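PDB 3FDJ: DegV family protein, which is of unknown function but probably binds a fatty acid or similar lipid. Local coordinates for residues K225-H230 / T250-V255; A235-I240 / G269-S274. All coordinates share one frame; numbering follows the deposited sequence.

Contact 1. Residues K225-H230 / T250-V255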
loop_
_atom_site.group_PDB
_atom_site.type_symbol
_atom_site.label_atom_id
_atom_site.label_comp_id
_atom_site.label_asym_id
_atom_site.label_seq_id
_atom_site.Cartn_x
_atom_site.Cartn_y
_atom_site.Cartn_z
ATOM N N LYS A 225 13.818 -6.179 6.287
ATOM C CA LYS A 225 12.556 -5.677 6.762
ATOM C C LYS A 225 11.378 -6.291 5.989
ATOM O O LYS A 225 11.429 -6.435 4.774
ATOM C CB LYS A 225 12.572 -4.151 6.639
ATOM C CG LYS A 225 11.328 -3.492 7.149
ATOM C CD LYS A 225 11.380 -1.987 6.967
ATOM C CE LYS A 225 12.421 -1.357 7.821
ATOM N NZ LYS A 225 12.172 0.101 7.975
ATOM N N LEU A 226 10.337 -6.665 6.729
ATOM C CA LEU A 226 9.152 -7.345 6.219
ATOM C C LEU A 226 7.921 -6.703 6.835
ATOM O O LEU A 226 7.842 -6.535 8.062
ATOM C CB LEU A 226 9.175 -8.825 6.646
ATOM C CG LEU A 226 7.901 -9.661 6.419
ATOM C CD1 LEU A 226 7.676 -9.814 4.945
ATOM C CD2 LEU A 226 8.036 -11.026 7.140
ATOM N N ARG A 227 6.955 -6.340 5.997
ATOM C CA ARG A 227 5.724 -5.696 6.463
ATOM C C ARG A 227 4.559 -6.430 5.820
ATOM O O ARG A 227 4.550 -6.647 4.613
ATOM C CB ARG A 227 5.710 -4.192 6.083
ATOM C CG ARG A 227 6.801 -3.368 6.777
ATOM C CD ARG A 227 6.592 -3.304 8.271
ATOM N NE ARG A 227 7.630 -2.539 8.968
ATOM C CZ ARG A 227 8.712 -3.033 9.562
ATOM N NH1 ARG A 227 8.945 -4.338 9.632
ATOM N NH2 ARG A 227 9.540 -2.190 10.160
ATOM N N ILE A 228 3.604 -6.860 6.634
ATOM C CA ILE A 228 2.457 -7.623 6.145
ATOM C C ILE A 228 1.167 -6.976 6.661
ATOM O O ILE A 228 0.995 -6.828 7.890
ATOM C CB ILE A 228 2.486 -9.087 6.651
ATOM C CG1 ILE A 228 3.838 -9.763 6.392
ATOM C CG2 ILE A 228 1.298 -9.886 6.064
ATOM C CD1 ILE A 228 4.014 -11.186 7.037
ATOM N N CYS A 229 0.276 -6.583 5.751
ATOM C CA CYS A 229 -1.059 -6.155 6.135
ATOM C C CYS A 229 -2.084 -7.197 5.695
ATOM O O CYS A 229 -1.829 -8.014 4.791
ATOM C CB CYS A 229 -1.409 -4.743 5.635
ATOM S SG CYS A 229 -1.846 -4.709 3.983
ATOM N N HIS A 230 -3.204 -7.230 6.409
ATOM C CA HIS A 230 -4.253 -8.179 6.185
ATOM C C HIS A 230 -5.610 -7.527 6.323
ATOM O O HIS A 230 -5.775 -6.529 7.037
ATOM C CB HIS A 230 -4.136 -9.361 7.155
ATOM C CG HIS A 230 -4.382 -8.987 8.574
ATOM N ND1 HIS A 230 -5.648 -8.944 9.123
ATOM C CD2 HIS A 230 -3.535 -8.564 9.541
ATOM C CE1 HIS A 230 -5.560 -8.541 10.377
ATOM N NE2 HIS A 230 -4.289 -8.304 10.656
ATOM N N THR A 250 14.578 -13.437 9.873
ATOM C CA THR A 250 14.091 -12.063 9.963
ATOM C C THR A 250 13.757 -11.684 11.404
ATOM O O THR A 250 13.136 -12.459 12.109
ATOM C CB THR A 250 12.824 -11.925 9.141
ATOM O OG1 THR A 250 13.044 -12.522 7.857
ATOM C CG2 THR A 250 12.403 -10.450 9.003
ATOM N N THR A 251 14.181 -10.499 11.818
ATOM C CA THR A 251 13.796 -9.943 13.118
ATOM C C THR A 251 12.940 -8.681 12.971
ATOM O O THR A 251 12.225 -8.323 13.907
ATOM C CB THR A 251 15.009 -9.619 13.982
ATOM O OG1 THR A 251 15.871 -8.731 13.280
ATOM C CG2 THR A 251 15.771 -10.905 14.361
ATOM N N ASP A 252 13.007 -8.002 11.825
ATOM C CA ASP A 252 12.252 -6.759 11.645
ATOM C C ASP A 252 10.965 -7.014 10.853
ATOM O O ASP A 252 10.918 -6.826 9.642
ATOM C CB ASP A 252 13.117 -5.693 10.965
ATOM C CG ASP A 252 12.469 -4.318 10.985
ATOM O OD1 ASP A 252 11.309 -4.179 11.439
ATOM O OD2 ASP A 252 13.145 -3.370 10.556
ATOM N N VAL A 253 9.931 -7.433 11.575
ATOM C CA VAL A 253 8.653 -7.833 11.004
ATOM C C VAL A 253 7.552 -7.085 11.712
ATOM O O VAL A 253 7.605 -6.887 12.922
ATOM C CB VAL A 253 8.386 -9.339 11.161
ATOM C CG1 VAL A 253 7.073 -9.754 10.427
ATOM C CG2 VAL A 253 9.528 -10.125 10.612
ATOM N N CYS A 254 6.565 -6.645 10.952
ATOM C CA CYS A 254 5.360 -6.077 11.523
ATOM C C CYS A 254 4.150 -6.615 10.734
ATOM O O CYS A 254 4.134 -6.547 9.501
ATOM C CB CYS A 254 5.400 -4.553 11.479
ATOM S SG CYS A 254 4.013 -3.792 12.342
ATOM N N VAL A 255 3.165 -7.134 11.466
ATOM C CA VAL A 255 1.878 -7.572 10.915
ATOM C C VAL A 255 0.821 -6.603 11.426
ATOM O O VAL A 255 0.737 -6.343 12.640
ATOM C CB VAL A 255 1.516 -8.977 11.415
ATOM C CG1 VAL A 255 0.027 -9.329 11.107
ATOM C CG2 VAL A 255 2.477 -10.016 10.835
#
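Arg227 and Asp252 form the polar end of a contact between two parallel strands. The strands belong to one beta-alpha-beta unit, and helix 234-248 makes the crossover. Leu226 N donates to Asp252 O at 3.0 Å, and Leu226 O accepts from Cys254 N. Ile228 N then donates to Cys254 O at 2.9 Å, the straightest of the three bonds at 167°. This alternation is the normal parallel ladder.

The tightly packed side is the face carrying Leu226, Ile228, Val253 and Val255. Leu226 and Val253 lie side by side and point the same way, with Leu226 CD2 3.7 Å from Val253 CG1. Helix 234-248 covers this face, where Leu226 meets Ile244 and Ile228 meets Ile240.

The looser side is where Lys225, partly exposed, approaches Asp252. Asp252 is held at OD1, while its OD2 meets only the carbon chain of Lys225, with Lys225 CE 3.5 Å from Asp252 OD2. Lys225 NZ stays 4.4 Å from Asp252 OD2, too far for a salt bridge. Its firm partner is Glu127 of helix 120-134.

Arg227 lies on the face away from helix 234-248. Its chain bends at chi2 (-66°), which turns the guanidinium back along the strand to Asp252. NH1 and NH2 grip a single oxygen end-on: Asp252 OD1 is 3.0 Å from Arg227 NH1 and equally far from Arg227 NH2. Both come from the same face of the carboxylate, whose plane is turned 55° from the guanidinium. Arg227 NH1 also donates to Leu226 O at 2.9 Å, from above that carbonyl's plane, so Leu226 O serves two donors.

Glu127 forms a second salt bridge with Arg227 NH2. The buried arginine is thus bonded to two carboxylates, which would probably help keep it charged and link the edge of the sheet to helix 120-134.

Contact 2. Residues A235-I240 / G269-S274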
loop_
_atom_site.group_PDB
_atom_site.type_symbol
_atom_site.label_atom_id
_atom_site.label_comp_id
_atom_site.label_asym_id
_atom_site.label_seq_id
_atom_site.Cartn_x
_atom_site.Cartn_y
_atom_site.Cartn_z
ATOM N N ALA A 235 -4.764 -14.395 11.145
ATOM C CA ALA A 235 -4.285 -15.767 11.261
ATOM C C ALA A 235 -3.279 -16.092 10.175
ATOM O O ALA A 235 -2.194 -16.597 10.464
ATOM C CB ALA A 235 -5.460 -16.756 11.233
ATOM N N LEU A 236 -3.623 -15.763 8.936
ATOM C CA LEU A 236 -2.751 -16.040 7.790
ATOM C C LEU A 236 -1.512 -15.145 7.838
ATOM O O LEU A 236 -0.392 -15.610 7.598
ATOM C CB LEU A 236 -3.490 -15.890 6.450
ATOM C CG LEU A 236 -2.646 -16.253 5.204
ATOM C CD1 LEU A 236 -1.980 -17.634 5.337
ATOM C CD2 LEU A 236 -3.525 -16.149 3.950
ATOM N N ALA A 237 -1.695 -13.865 8.179
ATOM C CA ALA A 237 -0.569 -12.951 8.235
ATOM C C ALA A 237 0.463 -13.447 9.267
ATOM O O ALA A 237 1.668 -13.394 9.016
ATOM C CB ALA A 237 -1.035 -11.520 8.545
ATOM N N ASP A 238 -0.016 -13.920 10.419
ATOM C CA ASP A 238 0.857 -14.462 11.456
ATOM C C ASP A 238 1.566 -15.735 10.991
ATOM O O ASP A 238 2.744 -15.912 11.270
ATOM C CB ASP A 238 0.077 -14.734 12.756
ATOM C CG ASP A 238 -0.277 -13.467 13.529
ATOM O OD1 ASP A 238 0.184 -12.348 13.154
ATOM O OD2 ASP A 238 -1.026 -13.596 14.537
ATOM N N LYS A 239 0.876 -16.602 10.252
ATOM C CA LYS A 239 1.535 -17.810 9.696
ATOM C C LYS A 239 2.673 -17.460 8.737
ATOM O O LYS A 239 3.724 -18.089 8.762
ATOM C CB LYS A 239 0.558 -18.686 8.914
ATOM C CG LYS A 239 -0.441 -19.436 9.708
ATOM C CD LYS A 239 -1.302 -20.301 8.756
ATOM C CE LYS A 239 -2.454 -20.900 9.484
ATOM N NZ LYS A 239 -3.302 -21.710 8.576
ATOM N N ILE A 240 2.430 -16.477 7.886
ATOM C CA ILE A 240 3.433 -15.998 6.932
ATOM C C ILE A 240 4.631 -15.436 7.702
ATOM O O ILE A 240 5.784 -15.769 7.414
ATOM C CB ILE A 240 2.848 -14.952 5.984
ATOM C CG1 ILE A 240 1.801 -15.590 5.051
ATOM C CG2 ILE A 240 3.985 -14.296 5.145
ATOM C CD1 ILE A 240 0.898 -14.574 4.292
ATOM N N GLY A 269 -10.136 -11.439 3.707
ATOM C CA GLY A 269 -9.242 -12.580 3.638
ATOM C C GLY A 269 -7.887 -12.234 3.055
ATOM O O GLY A 269 -6.935 -13.008 3.154
ATOM N N GLY A 270 -7.790 -11.084 2.401
ATOM C CA GLY A 270 -6.608 -10.745 1.644
ATOM C C GLY A 270 -5.386 -10.433 2.489
ATOM O O GLY A 270 -5.496 -9.957 3.653
ATOM N N ILE A 271 -4.221 -10.729 1.905
ATOM C CA ILE A 271 -2.913 -10.437 2.488
ATOM C C ILE A 271 -2.089 -9.635 1.484
ATOM O O ILE A 271 -2.149 -9.905 0.282
ATOM C CB ILE A 271 -2.152 -11.744 2.798
ATOM C CG1 ILE A 271 -2.865 -12.542 3.900
ATOM C CG2 ILE A 271 -0.689 -11.456 3.152
ATOM C CD1 ILE A 271 -2.819 -11.894 5.246
ATOM N N ILE A 272 -1.324 -8.659 1.960
ATOM C CA ILE A 272 -0.313 -8.007 1.130
ATOM C C ILE A 272 0.975 -7.920 1.943
ATOM O O ILE A 272 0.946 -7.555 3.115
ATOM C CB ILE A 272 -0.716 -6.582 0.710
ATOM C CG1 ILE A 272 -2.175 -6.500 0.244
ATOM C CG2 ILE A 272 0.249 -6.076 -0.363
ATOM C CD1 ILE A 272 -2.626 -5.065 -0.036
ATOM N N LEU A 273 2.096 -8.251 1.325
ATOM C CA LEU A 273 3.368 -8.150 1.992
ATOM C C LEU A 273 4.398 -7.437 1.169
ATOM O O LEU A 273 4.380 -7.482 -0.056
ATOM C CB LEU A 273 3.896 -9.510 2.461
ATOM C CG LEU A 273 4.609 -10.496 1.573
ATOM C CD1 LEU A 273 6.091 -10.065 1.289
ATOM C CD2 LEU A 273 4.592 -11.874 2.262
ATOM N N SER A 274 5.276 -6.735 1.852
ATOM C CA SER A 274 6.398 -6.116 1.205
ATOM C C SER A 274 7.684 -6.383 1.957
ATOM O O SER A 274 7.676 -6.562 3.187
ATOM C CB SER A 274 6.150 -4.622 1.035
ATOM O OG SER A 274 7.198 -4.047 0.281
#
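In Leu236 the first torsion (-176°) swings CG away from the backbone N, and chi2 (51°) sets CD2 against Ile271. Ile271 places CG1 beside its own backbone N. A bend at chi2 (-68°) then turns CD1 toward Ala237 on the helix. Ile271 is modelled in two conformers, so its contacts here hold for one of them.

The arrangement is a helix laid on the face of a beta sheet, in an alpha/beta layer. Helix 234-248 is the crossover of a beta-alpha-beta unit, and strand 271-276 runs antiparallel to the first strand of that unit. The helix and strand segments run in roughly the same direction, with axes 9.4 Å apart at closest approach. The contact is buried and wholly apolar.

Ile271 makes most of the contact, touching Leu236, Ala237 and Ile240. Leu236 CD2 touches Ile271 CG1 at 3.7 Å, the two side chains crossing at a slant. Ile271 CD1 lies 3.8 Å from Ala237 CB and also rests against the backbone N of that residue. The small alanine lets the strand side chain come this close to the helix backbone.

Helix 205-219 borders the same core, where Leu236 meets Leu208 and Ile240 meets Leu209 and Leu212. Ile228 of the neighbouring strand touches Ala237, Ile240 and Ile271. The loop before the strand is tied to the start of the helix through Asn233, which bonds both Gly269 O and Leu236 N.

Ile240 and Ile271 lie alongside each other, pointing opposite ways. Ile240 meets both strand residues: its CD1 lies 3.7 Å from Ile271 CG2, and its CG2 lies 3.8 Å from Leu273 CD2.

From the N terminus, the chain reaches this region late, after strands 153-159, 184-190 and 196-203 of the same sheet. Strand 226-230 comes first, then helix 234-248. Contact 1 closes a loop of 19 residues when strand 253-257 settles beside 226-230. Contact 2 starts within that loop, at 235-240, and closes at 269-274, across 28 intervening residues. The segments therefore alternate, and the two contacts cross. Strand 226-230 lies between strands 253-257 and 271-276, so both contacts reach one sheet. They also touch directly: Arg227 O and Ser274 N, 2.9 Å apart, probably form a hydrogen bond. Together they tie three strands to one helix.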